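Local coordinates for protein ORC2 (PDB 1W5T) that binds ATP and DNA and takes part in regulating DNA replication, as an archaeal Cdc6/Orc protein with an AAA+ ATPase domain and a winged-helix domain, at residues A[221-226]-A[257-262]; A[246-251]-A[288-293]; A[313-318]-A[343-348]; A[301-306]-A[396-401]. One frame throughout, in Å; residues are numbered along the deposited sequence.

Interaction 1. Residues A[221-226]-A[257-262]. With ANP (phosphoaminophosphonic acid-adenylate ester), chain D.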
# COMPACT_ATOMS: atom_id res chain seq x y z
N TYR A 221 17.87 6.26 1.52
CA TYR A 221 19.28 6.06 1.44
C TYR A 221 19.65 4.74 2.11
O TYR A 221 20.35 3.89 1.54
CB TYR A 221 20.09 7.23 2.03
CG TYR A 221 21.56 6.85 2.02
CD1 TYR A 221 22.12 6.13 3.07
CD2 TYR A 221 22.36 7.10 0.88
CE1 TYR A 221 23.41 5.72 3.02
CE2 TYR A 221 23.68 6.71 0.84
CZ TYR A 221 24.19 6.02 1.92
OH TYR A 221 25.48 5.61 1.92
N THR A 222 19.19 4.57 3.35
CA THR A 222 19.33 3.32 4.05
C THR A 222 18.81 2.15 3.24
O THR A 222 19.45 1.09 3.19
CB THR A 222 18.63 3.40 5.43
OG1 THR A 222 19.23 4.44 6.19
CG2 THR A 222 18.94 2.19 6.26
N ILE A 223 17.67 2.32 2.60
CA ILE A 223 17.12 1.20 1.80
C ILE A 223 17.97 0.85 0.57
O ILE A 223 18.18 -0.33 0.27
CB ILE A 223 15.62 1.42 1.44
CG1 ILE A 223 14.78 1.45 2.74
CG2 ILE A 223 15.14 0.34 0.40
CD1 ILE A 223 13.30 2.03 2.57
N LEU A 224 18.49 1.86 -0.11
CA LEU A 224 19.31 1.64 -1.29
C LEU A 224 20.66 1.03 -0.89
O LEU A 224 21.25 0.18 -1.60
CB LEU A 224 19.50 2.95 -2.09
CG LEU A 224 18.21 3.49 -2.71
CD1 LEU A 224 18.40 4.91 -3.28
CD2 LEU A 224 17.63 2.53 -3.75
N GLU A 225 21.14 1.45 0.26
CA GLU A 225 22.45 0.98 0.70
C GLU A 225 22.47 -0.53 0.99
O GLU A 225 23.42 -1.20 0.60
CB GLU A 225 22.98 1.81 1.87
CG GLU A 225 24.23 1.24 2.47
CD GLU A 225 24.64 1.98 3.75
OE1 GLU A 225 25.66 2.68 3.75
OE2 GLU A 225 23.93 1.86 4.76
N GLN A 226 21.41 -1.02 1.64
CA GLN A 226 21.15 -2.43 1.81
C GLN A 226 20.95 -3.17 0.48
O GLN A 226 21.49 -4.25 0.30
CB GLN A 226 19.93 -2.62 2.75
CG GLN A 226 19.51 -4.06 3.00
CD GLN A 226 18.30 -4.17 3.89
OE1 GLN A 226 17.26 -3.53 3.63
NE2 GLN A 226 18.40 -4.99 4.95
N GLY A 257 8.49 9.58 -2.19
CA GLY A 257 8.93 8.76 -1.09
C GLY A 257 8.73 7.28 -1.34
O GLY A 257 8.50 6.52 -0.41
N SER A 258 8.76 6.87 -2.60
CA SER A 258 8.51 5.47 -2.96
C SER A 258 9.83 4.68 -3.02
O SER A 258 10.72 4.98 -3.83
CB SER A 258 7.76 5.42 -4.27
OG SER A 258 7.80 4.14 -4.82
N ALA A 259 9.95 3.67 -2.16
CA ALA A 259 11.10 2.77 -2.24
C ALA A 259 11.16 1.92 -3.51
O ALA A 259 12.26 1.63 -4.04
CB ALA A 259 11.21 1.90 -0.97
N ARG A 260 10.01 1.54 -4.03
CA ARG A 260 9.97 0.84 -5.32
C ARG A 260 10.66 1.67 -6.40
O ARG A 260 11.51 1.17 -7.11
CB ARG A 260 8.52 0.51 -5.75
CG ARG A 260 8.34 0.21 -7.24
CD ARG A 260 7.42 -0.99 -7.55
NE ARG A 260 6.21 -0.96 -6.71
CZ ARG A 260 5.73 -1.99 -5.98
NH1 ARG A 260 4.63 -1.80 -5.27
NH2 ARG A 260 6.33 -3.20 -5.97
N ARG A 261 10.29 2.94 -6.51
CA ARG A 261 10.84 3.81 -7.53
C ARG A 261 12.34 4.00 -7.33
O ARG A 261 13.07 4.06 -8.30
CB ARG A 261 10.18 5.16 -7.50
CG ARG A 261 9.71 5.63 -8.84
CD ARG A 261 8.81 6.89 -8.80
NE ARG A 261 8.63 7.32 -10.17
CZ ARG A 261 8.91 8.50 -10.74
NH1 ARG A 261 8.69 8.58 -12.04
NH2 ARG A 261 9.35 9.56 -10.07
N ALA A 262 12.79 4.12 -6.08
CA ALA A 262 14.20 4.33 -5.80
C ALA A 262 15.05 3.12 -6.21
O ALA A 262 16.07 3.29 -6.90
CB ALA A 262 14.42 4.67 -4.35
PG ANP D . 1.94 -0.54 -3.53
O1G ANP D . 2.11 -0.61 -5.11
O2G ANP D . 1.12 -1.83 -3.08
O3G ANP D . 1.22 0.78 -3.04
PB ANP D . 3.76 -1.20 -1.26
O1B ANP D . 3.04 -2.55 -0.86
O2B ANP D . 3.30 -0.09 -0.27
N3B ANP D . 3.52 -0.74 -2.88
PA ANP D . 6.24 -2.66 -1.23
O1A ANP D . 6.27 -3.47 0.14
O2A ANP D . 5.75 -3.62 -2.39
O3A ANP D . 5.38 -1.30 -1.11
O5' ANP D . 7.70 -2.02 -1.51
C5' ANP D . 8.22 -1.38 -2.69
C4' ANP D . 9.67 -1.84 -2.81
O4' ANP D . 10.48 -1.27 -1.78
C3' ANP D . 9.83 -3.35 -2.62
O3' ANP D . 10.89 -3.78 -3.42
C2' ANP D . 10.24 -3.52 -1.16
O2' ANP D . 10.95 -4.71 -0.83
C1' ANP D . 11.08 -2.27 -0.95
N9 ANP D . 10.94 -1.78 0.42
C8 ANP D . 9.87 -1.04 0.90
N7 ANP D . 10.02 -0.73 2.21
C5 ANP D . 11.20 -1.22 2.61
C6 ANP D . 12.07 -1.31 3.82
N6 ANP D . 11.72 -0.76 5.02
N1 ANP D . 13.25 -2.00 3.76
C2 ANP D . 13.68 -2.57 2.65
N3 ANP D . 12.99 -2.58 1.48
C4 ANP D . 11.74 -1.90 1.43

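Interaction 2. Residues A[246-251]-A[288-293]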
# COMPACT_ATOMS: atom_id res chain seq x y z
N SER A 246 17.96 9.05 -3.64
CA SER A 246 17.24 9.39 -2.41
C SER A 246 16.97 10.90 -2.24
O SER A 246 15.90 11.26 -1.78
CB SER A 246 17.90 8.77 -1.16
OG SER A 246 19.28 9.05 -1.07
N ASP A 247 17.90 11.75 -2.67
CA ASP A 247 17.70 13.21 -2.63
C ASP A 247 16.55 13.68 -3.49
O ASP A 247 15.90 14.66 -3.17
CB ASP A 247 18.95 13.98 -3.05
CG ASP A 247 19.84 14.32 -1.88
OD1 ASP A 247 19.81 13.60 -0.86
OD2 ASP A 247 20.63 15.28 -1.91
N VAL A 248 16.31 13.00 -4.60
CA VAL A 248 15.19 13.34 -5.48
C VAL A 248 13.90 12.68 -5.01
O VAL A 248 12.87 13.36 -5.00
CB VAL A 248 15.47 12.97 -6.96
CG1 VAL A 248 14.32 13.40 -7.87
CG2 VAL A 248 16.75 13.59 -7.44
N TYR A 249 13.93 11.39 -4.63
CA TYR A 249 12.67 10.66 -4.32
C TYR A 249 12.10 10.90 -2.91
O TYR A 249 10.88 10.73 -2.68
CB TYR A 249 12.77 9.18 -4.62
CG TYR A 249 12.93 8.86 -6.10
CD1 TYR A 249 13.48 7.67 -6.50
CD2 TYR A 249 12.55 9.77 -7.09
CE1 TYR A 249 13.66 7.38 -7.82
CE2 TYR A 249 12.74 9.50 -8.43
CZ TYR A 249 13.28 8.29 -8.80
OH TYR A 249 13.44 7.98 -10.15
N GLY A 250 12.97 11.31 -1.98
CA GLY A 250 12.56 11.57 -0.61
C GLY A 250 11.32 12.47 -0.54
O GLY A 250 11.24 13.48 -1.25
N GLU A 251 10.35 12.11 0.31
CA GLU A 251 9.11 12.86 0.43
C GLU A 251 9.35 14.18 1.13
O GLU A 251 8.63 15.15 0.89
CB GLU A 251 8.03 12.04 1.10
CG GLU A 251 8.03 12.10 2.62
CD GLU A 251 7.32 13.33 3.16
OE1 GLU A 251 6.24 13.71 2.60
OE2 GLU A 251 7.85 13.93 4.13
N LYS A 288 20.81 9.97 -15.08
CA LYS A 288 20.06 9.45 -16.19
C LYS A 288 18.89 8.55 -15.75
O LYS A 288 17.75 8.72 -16.21
CB LYS A 288 20.97 8.66 -17.13
CG LYS A 288 20.30 8.28 -18.44
CD LYS A 288 20.33 9.47 -19.44
CE LYS A 288 20.07 9.02 -20.93
NZ LYS A 288 19.57 10.22 -21.72
N ALA A 289 19.19 7.60 -14.88
CA ALA A 289 18.19 6.61 -14.47
C ALA A 289 17.02 7.30 -13.78
O ALA A 289 15.87 6.92 -13.99
CB ALA A 289 18.79 5.54 -13.61
N VAL A 290 17.32 8.31 -12.98
CA VAL A 290 16.34 9.02 -12.19
C VAL A 290 15.37 9.78 -13.08
O VAL A 290 14.18 9.93 -12.77
CB VAL A 290 17.03 10.00 -11.25
CG1 VAL A 290 16.09 11.11 -10.81
CG2 VAL A 290 17.62 9.29 -10.05
N SER A 291 15.88 10.20 -14.24
CA SER A 291 15.16 11.06 -15.13
C SER A 291 14.31 10.32 -16.16
O SER A 291 13.41 10.95 -16.75
CB SER A 291 16.13 12.03 -15.82
OG SER A 291 16.69 11.47 -17.00
N GLU A 292 14.63 9.04 -16.43
CA GLU A 292 13.81 8.17 -17.31
C GLU A 292 12.84 7.32 -16.47
O GLU A 292 11.89 6.72 -17.00
CB GLU A 292 14.64 7.25 -18.25
CG GLU A 292 16.04 7.69 -18.61
CD GLU A 292 16.27 7.85 -20.10
OE1 GLU A 292 16.91 6.97 -20.73
OE2 GLU A 292 15.83 8.88 -20.63
N ASN A 293 13.09 7.24 -15.17
CA ASN A 293 12.27 6.47 -14.30
C ASN A 293 10.97 7.21 -14.18
O ASN A 293 10.80 8.00 -13.27
CB ASN A 293 12.95 6.35 -12.95
CG ASN A 293 12.37 5.24 -12.07
OD1 ASN A 293 12.37 5.36 -10.84
ND2 ASN A 293 11.94 4.14 -12.69
O HOH W 1 11.97 9.82 -11.68

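Interaction 3. Residues A[313-318]-A[343-348]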
# COMPACT_ATOMS: atom_id res chain seq x y z
N ILE A 313 -12.15 21.63 -10.10
CA ILE A 313 -11.41 22.27 -9.02
C ILE A 313 -9.99 21.72 -8.91
O ILE A 313 -9.01 22.51 -8.77
CB ILE A 313 -12.16 22.13 -7.69
CG1 ILE A 313 -13.57 22.75 -7.84
CG2 ILE A 313 -11.35 22.78 -6.58
CD1 ILE A 313 -14.61 22.30 -6.74
N LEU A 314 -9.87 20.40 -9.00
CA LEU A 314 -8.56 19.77 -9.07
C LEU A 314 -7.70 20.34 -10.21
O LEU A 314 -6.53 20.69 -10.02
CB LEU A 314 -8.67 18.24 -9.17
CG LEU A 314 -7.35 17.46 -9.10
CD1 LEU A 314 -6.57 17.86 -7.85
CD2 LEU A 314 -7.59 15.92 -9.08
N ARG A 315 -8.30 20.44 -11.39
CA ARG A 315 -7.63 21.00 -12.55
C ARG A 315 -7.11 22.42 -12.28
O ARG A 315 -5.96 22.73 -12.58
CB ARG A 315 -8.56 21.01 -13.76
CG ARG A 315 -7.80 21.14 -15.06
CD ARG A 315 -8.37 22.14 -16.01
NE ARG A 315 -7.97 21.86 -17.39
CZ ARG A 315 -7.07 22.57 -18.08
NH1 ARG A 315 -6.79 22.23 -19.32
NH2 ARG A 315 -6.46 23.62 -17.53
N LEU A 316 -7.95 23.24 -11.66
CA LEU A 316 -7.60 24.62 -11.45
C LEU A 316 -6.45 24.76 -10.45
O LEU A 316 -5.53 25.54 -10.65
CB LEU A 316 -8.82 25.41 -10.99
CG LEU A 316 -9.92 25.71 -12.00
CD1 LEU A 316 -11.17 26.06 -11.23
CD2 LEU A 316 -9.55 26.84 -12.99
N ILE A 317 -6.51 23.96 -9.38
CA ILE A 317 -5.45 23.91 -8.39
C ILE A 317 -4.17 23.43 -9.05
O ILE A 317 -3.11 23.96 -8.79
CB ILE A 317 -5.87 23.02 -7.22
CG1 ILE A 317 -6.96 23.71 -6.41
CG2 ILE A 317 -4.67 22.62 -6.36
CD1 ILE A 317 -7.40 23.01 -5.10
N ALA A 318 -4.27 22.44 -9.93
CA ALA A 318 -3.10 21.96 -10.70
C ALA A 318 -2.49 23.03 -11.60
O ALA A 318 -1.30 23.26 -11.53
CB ALA A 318 -3.43 20.73 -11.52
N THR A 343 -17.57 29.07 -18.66
CA THR A 343 -16.91 29.27 -19.95
C THR A 343 -16.22 28.02 -20.54
O THR A 343 -16.58 27.60 -21.64
CB THR A 343 -15.97 30.54 -19.95
OG1 THR A 343 -15.34 30.70 -18.67
CG2 THR A 343 -16.79 31.82 -20.08
N MET A 344 -15.28 27.42 -19.81
CA MET A 344 -14.58 26.23 -20.31
C MET A 344 -15.42 24.97 -20.35
O MET A 344 -15.22 24.14 -21.23
CB MET A 344 -13.30 25.94 -19.53
CG MET A 344 -12.19 25.29 -20.38
SD MET A 344 -10.83 24.51 -19.45
CE MET A 344 -10.55 25.79 -18.13
N TYR A 345 -16.35 24.81 -19.41
CA TYR A 345 -17.04 23.52 -19.26
C TYR A 345 -18.55 23.50 -19.56
O TYR A 345 -19.15 22.43 -19.58
CB TYR A 345 -16.76 22.90 -17.87
CG TYR A 345 -15.33 22.46 -17.74
CD1 TYR A 345 -14.43 23.17 -16.96
CD2 TYR A 345 -14.86 21.35 -18.44
CE1 TYR A 345 -13.11 22.79 -16.87
CE2 TYR A 345 -13.54 20.95 -18.35
CZ TYR A 345 -12.67 21.67 -17.57
OH TYR A 345 -11.34 21.28 -17.47
N ASN A 346 -19.14 24.67 -19.78
CA ASN A 346 -20.59 24.83 -19.99
C ASN A 346 -21.48 24.11 -18.96
O ASN A 346 -22.47 23.45 -19.31
CB ASN A 346 -21.01 24.51 -21.45
CG ASN A 346 -19.84 24.56 -22.45
OD1 ASN A 346 -19.49 23.54 -23.05
ND2 ASN A 346 -19.22 25.75 -22.61
N VAL A 347 -21.10 24.21 -17.68
CA VAL A 347 -21.92 23.75 -16.56
C VAL A 347 -22.07 24.92 -15.58
O VAL A 347 -21.14 25.74 -15.42
CB VAL A 347 -21.30 22.51 -15.82
CG1 VAL A 347 -21.40 21.25 -16.66
CG2 VAL A 347 -19.84 22.77 -15.36
N LYS A 348 -23.22 25.03 -14.91
CA LYS A 348 -23.36 26.13 -13.95
C LYS A 348 -22.60 25.83 -12.62
O LYS A 348 -22.65 24.70 -12.11
CB LYS A 348 -24.83 26.58 -13.74
CG LYS A 348 -25.76 25.52 -13.18
CD LYS A 348 -26.28 25.89 -11.78
CE LYS A 348 -27.12 24.75 -11.17
NZ LYS A 348 -26.57 24.22 -9.88

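Interaction 4. Residues A[301-306]-A[396-401]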
# COMPACT_ATOMS: atom_id res chain seq x y z
N HIS A 301 -8.50 5.45 -11.88
CA HIS A 301 -9.74 4.92 -11.31
C HIS A 301 -10.20 5.73 -10.11
O HIS A 301 -11.39 5.77 -9.82
CB HIS A 301 -9.63 3.43 -10.99
CG HIS A 301 -8.82 3.14 -9.76
ND1 HIS A 301 -9.36 2.52 -8.65
CD2 HIS A 301 -7.52 3.35 -9.48
CE1 HIS A 301 -8.43 2.39 -7.73
NE2 HIS A 301 -7.29 2.88 -8.21
N GLU A 302 -9.24 6.36 -9.43
CA GLU A 302 -9.48 7.26 -8.31
C GLU A 302 -10.13 8.56 -8.83
O GLU A 302 -11.11 9.05 -8.27
CB GLU A 302 -8.12 7.59 -7.66
CG GLU A 302 -7.92 7.40 -6.16
CD GLU A 302 -8.95 6.56 -5.44
OE1 GLU A 302 -8.63 5.44 -5.00
OE2 GLU A 302 -10.09 7.05 -5.28
N LEU A 303 -9.58 9.11 -9.92
CA LEU A 303 -10.11 10.31 -10.55
C LEU A 303 -11.49 10.11 -11.16
O LEU A 303 -12.37 10.94 -10.96
CB LEU A 303 -9.15 10.88 -11.58
CG LEU A 303 -7.76 11.21 -11.05
CD1 LEU A 303 -6.86 11.69 -12.19
CD2 LEU A 303 -7.78 12.19 -9.87
N GLU A 304 -11.64 8.99 -11.88
CA GLU A 304 -12.89 8.55 -12.49
C GLU A 304 -14.03 8.45 -11.49
O GLU A 304 -15.18 8.60 -11.85
CB GLU A 304 -12.70 7.18 -13.15
CG GLU A 304 -11.76 7.17 -14.36
CD GLU A 304 -11.74 5.86 -15.16
OE1 GLU A 304 -11.79 4.73 -14.59
OE2 GLU A 304 -11.64 5.97 -16.41
N ALA A 305 -13.69 8.17 -10.23
CA ALA A 305 -14.67 8.13 -9.15
C ALA A 305 -15.13 9.52 -8.73
O ALA A 305 -16.12 9.67 -8.03
CB ALA A 305 -14.11 7.40 -7.95
N LEU A 306 -14.41 10.54 -9.15
CA LEU A 306 -14.74 11.91 -8.74
C LEU A 306 -15.80 12.52 -9.67
O LEU A 306 -15.76 12.27 -10.85
CB LEU A 306 -13.46 12.76 -8.79
CG LEU A 306 -12.70 13.04 -7.51
CD1 LEU A 306 -12.85 11.87 -6.46
CD2 LEU A 306 -11.23 13.48 -7.78
N ILE A 396 -3.52 17.30 -15.26
CA ILE A 396 -4.37 18.17 -16.10
C ILE A 396 -4.89 17.39 -17.33
O ILE A 396 -6.08 17.35 -17.58
CB ILE A 396 -3.62 19.45 -16.56
CG1 ILE A 396 -3.50 20.45 -15.42
CG2 ILE A 396 -4.32 20.13 -17.74
CD1 ILE A 396 -2.32 21.37 -15.55
N GLU A 397 -3.99 16.76 -18.06
CA GLU A 397 -4.35 15.92 -19.18
C GLU A 397 -5.42 14.90 -18.78
O GLU A 397 -6.53 14.94 -19.31
CB GLU A 397 -3.10 15.18 -19.68
CG GLU A 397 -2.36 15.83 -20.84
CD GLU A 397 -1.86 14.81 -21.86
OE1 GLU A 397 -0.62 14.57 -21.91
OE2 GLU A 397 -2.70 14.23 -22.61
N VAL A 398 -5.10 14.01 -17.84
CA VAL A 398 -5.99 12.92 -17.41
C VAL A 398 -7.36 13.48 -17.02
O VAL A 398 -8.41 13.01 -17.48
CB VAL A 398 -5.40 12.12 -16.21
CG1 VAL A 398 -6.34 11.02 -15.75
CG2 VAL A 398 -4.07 11.50 -16.56
N VAL A 399 -7.32 14.51 -16.20
CA VAL A 399 -8.51 15.13 -15.66
C VAL A 399 -9.42 15.66 -16.76
O VAL A 399 -10.64 15.42 -16.72
CB VAL A 399 -8.15 16.18 -14.57
CG1 VAL A 399 -9.35 16.96 -14.09
CG2 VAL A 399 -7.49 15.45 -13.40
N ASP A 400 -8.84 16.35 -17.74
CA ASP A 400 -9.66 16.90 -18.83
C ASP A 400 -10.50 15.83 -19.54
O ASP A 400 -11.71 16.03 -19.73
CB ASP A 400 -8.85 17.68 -19.86
CG ASP A 400 -8.41 19.04 -19.36
OD1 ASP A 400 -9.18 19.67 -18.59
OD2 ASP A 400 -7.32 19.55 -19.68
N ASN A 401 -9.85 14.72 -19.91
CA ASN A 401 -10.51 13.61 -20.61
C ASN A 401 -11.64 12.98 -19.77
O ASN A 401 -12.64 12.54 -20.29
CB ASN A 401 -9.51 12.54 -21.12
CG ASN A 401 -8.42 13.12 -22.10
OD1 ASN A 401 -8.59 14.20 -22.70
ND2 ASN A 401 -7.29 12.40 -22.23

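Interaction 1. Residues A[221-226]-A[257-262]
Ile-223 and Leu-224 of helix 217-231 pack on Ala-259 and Ala-262 at the start of helix 259-275, a buried helix pair of the AAA+ lid that also lines the nucleotide pocket. Ile-223 CD1 sits 4.1 Å from Ala-259 CB; the next residue, Leu-224, sets CD2 3.9 Å from the CB of Ala-262, one turn on from Ala-259, and nearer still, 3.6 Å, to Ala-262 O. With only a methyl on each alanine the backbones approach to 7.3 Å between Leu-224 CA and Ala-262 CA; no hydrogen bond crosses between the two segments.

Two of the four, Ile-223 and Ala-259, also touch the ligand. Ile-223 lies over one face of the adenine, CG1, CG2 and CD1 all roughly the same height above it, with CD1 3.8 Å from C6 of the ATP analogue ANP. CG1 is anti to the carbonyl carbon and CD1 continues the extended chain, which lays the residue flat along the base. Ala-259 CB touches the ribose ring oxygen O4' at 3.4 Å.

Arg-260 runs to the phosphates. Its bends at chi2 and chi3 lay one guanidinium face over C5', while the gamma phosphorus lies at its edge, in plane. This is consistent with the sensor 2 arginine of AAA+ lids. Second-shell support comes from Tyr-215, which touches Ala-259 and bonds to ANP itself, and from Ser-258, the N-cap of helix 259-275, whose OG accepts from Arg-261 N in a nearly straight bond (168°). At the tip of its side chain, Arg-260 NH1 makes a weak, bent hydrogen bond of 2.8 Å to the gamma-phosphate oxygen O1G.

Interaction 2. Residues A[246-251]-A[288-293]
Tyr-249 closes the last turn of helix 239-249 against Val-290 and Asn-293, where helix 283-292 runs out. This is the tight part. With CG anti to the carbonyl carbon (chi1 -65°), the ring reaches across to the other helix so that its hydroxyl arrives beside Asn-293, 3.3 Å from that residue's CB. The planes of the ring and of the Asn-293 amide are inclined by 48°. A water in the plane of the ring accepts from Tyr-249 OH at 2.8 Å and lies between the carbonyls of Val-290 and Asn-293, 2.7 Å from Asn-293 O. Leu-220 of helix 217-231 and Arg-261 of helix 259-275 also pack on the tyrosine.

The outer part is looser. Val-248 and Val-290 meet tip to tip, CG1 to CG1 at 4.1 Å, Val-248 lying exposed at the margin, and the ring atom Tyr-249 CE2 comes only to 4.4 Å from Val-290 CG1.

The two helix ends are thus joined by a mixture of slight apolar contact and one water that accepts from the phenol and appears to donate to two carbonyls near the end of helix 283-292.

Interaction 3. Residues A[313-318]-A[343-348]
Arg-315 meeting Tyr-345 and Met-344 is a mixed polar and apolar contact at one margin of the winged-helix domain, between helix 308-322 and the C-terminal end of helix 330-345. It is small, and the arginine carries nearly all of it on one side. With CG anti to the backbone N (chi1 -161°) and a bend at chi2, its chain is directed toward the second helix, and the touching is done along its shaft: Arg-315 CD lies 3.4 Å from Tyr-345 OH. The phenol crosses that shaft, ring and guanidinium planes being 64° apart. Over one face of the guanidinium comes the sulfur of Met-344, its SD 4.4 Å from Arg-315 NE, from an exposed residue at the solvent margin.

The charged end has its own partners. Arg-315 NH2 forms a salt bridge with Glu-319, one turn further along its own helix, and NH1 with Asp-400 of helix 392-408, whose OD1 also shares a weak hydrogen bond with Tyr-345 OH. Two carboxylates on different nitrogens should restrain the guanidinium's rotation and balance its charge, while Asp-400 serves the arginine through OD2 and the phenol through OD1, bridging the two helices.

Beneath this polar rim the same helices are apolar: Leu-316 packs on Ala-340 and Ile-317 on Leu-333, with Ile-313 and Ile-317 continuing onto helix 352-364. Three helices around such a core, backed by a small antiparallel sheet, are the winged helix-turn-helix arrangement of Cdc6/Orc proteins, in which helices 330-345 and 352-364 probably form the helix-turn-helix.

Interaction 4. Residues A[301-306]-A[396-401]
Leu-303 projects from the short helix 300-304 onto Val-398 and Val-399 of helix 392-408, so that the start of the winged-helix region is packed against its C-terminal helix. Both partners come from 90 or more residues away in sequence, and the contact is wholly apolar.

Followed outward, the leucine begins with CB directed at the long helix, yet Leu-303 CB is still 5.0 Å from Val-398 CG1 and 5.2 Å from Val-399 CG2. CG, placed anti to the carbonyl carbon (chi1 -57°), comes barely closer. The touching is left to the tip: Leu-303 CD1, extended away from CA (chi2 177°), arrives between the two valines, 3.7 Å from Val-398 CG1 and 4.0 Å from Val-399 CG2. Leucine crosses each valine at about a right angle, its one methyl set against a single methyl from each. Val-398 offers the branch anti to its backbone N, Val-399 the branch beside it.

Further side chains enclose the leucine: Ile-298 from the preceding loop, Leu-395 and Ile-402 from the long helix. Nearby, Lys-406 NZ bonds to Glu-304 O, and Glu-302 forms a salt bridge with Arg-190 of helix 190-198. The second branch, Leu-303 CD2, turns to helix 308-322 and packs against Leu-314 CD2.

Overall arrangement
The four contacts fall into two pairs that follow each other along the chain. Interactions 1 and 2, whose segments alternate in sequence, have centres about 10 Å apart in the helical region around the lid, where Gly-257 N and Tyr-249 O make a probable hydrogen bond between them. Interactions 3 and 4 lie about 12 Å apart, centre to centre, in the winged-helix region; interaction 3 is nested inside the loop that interaction 4 closes, and helix 392-408 links them. Between the pairs no contact touches another: interactions 1 and 3 have centres about 38 Å apart. Interaction 1 borders the nucleotide and interaction 2 packs behind it, while the second pair belongs to the probable DNA-binding module.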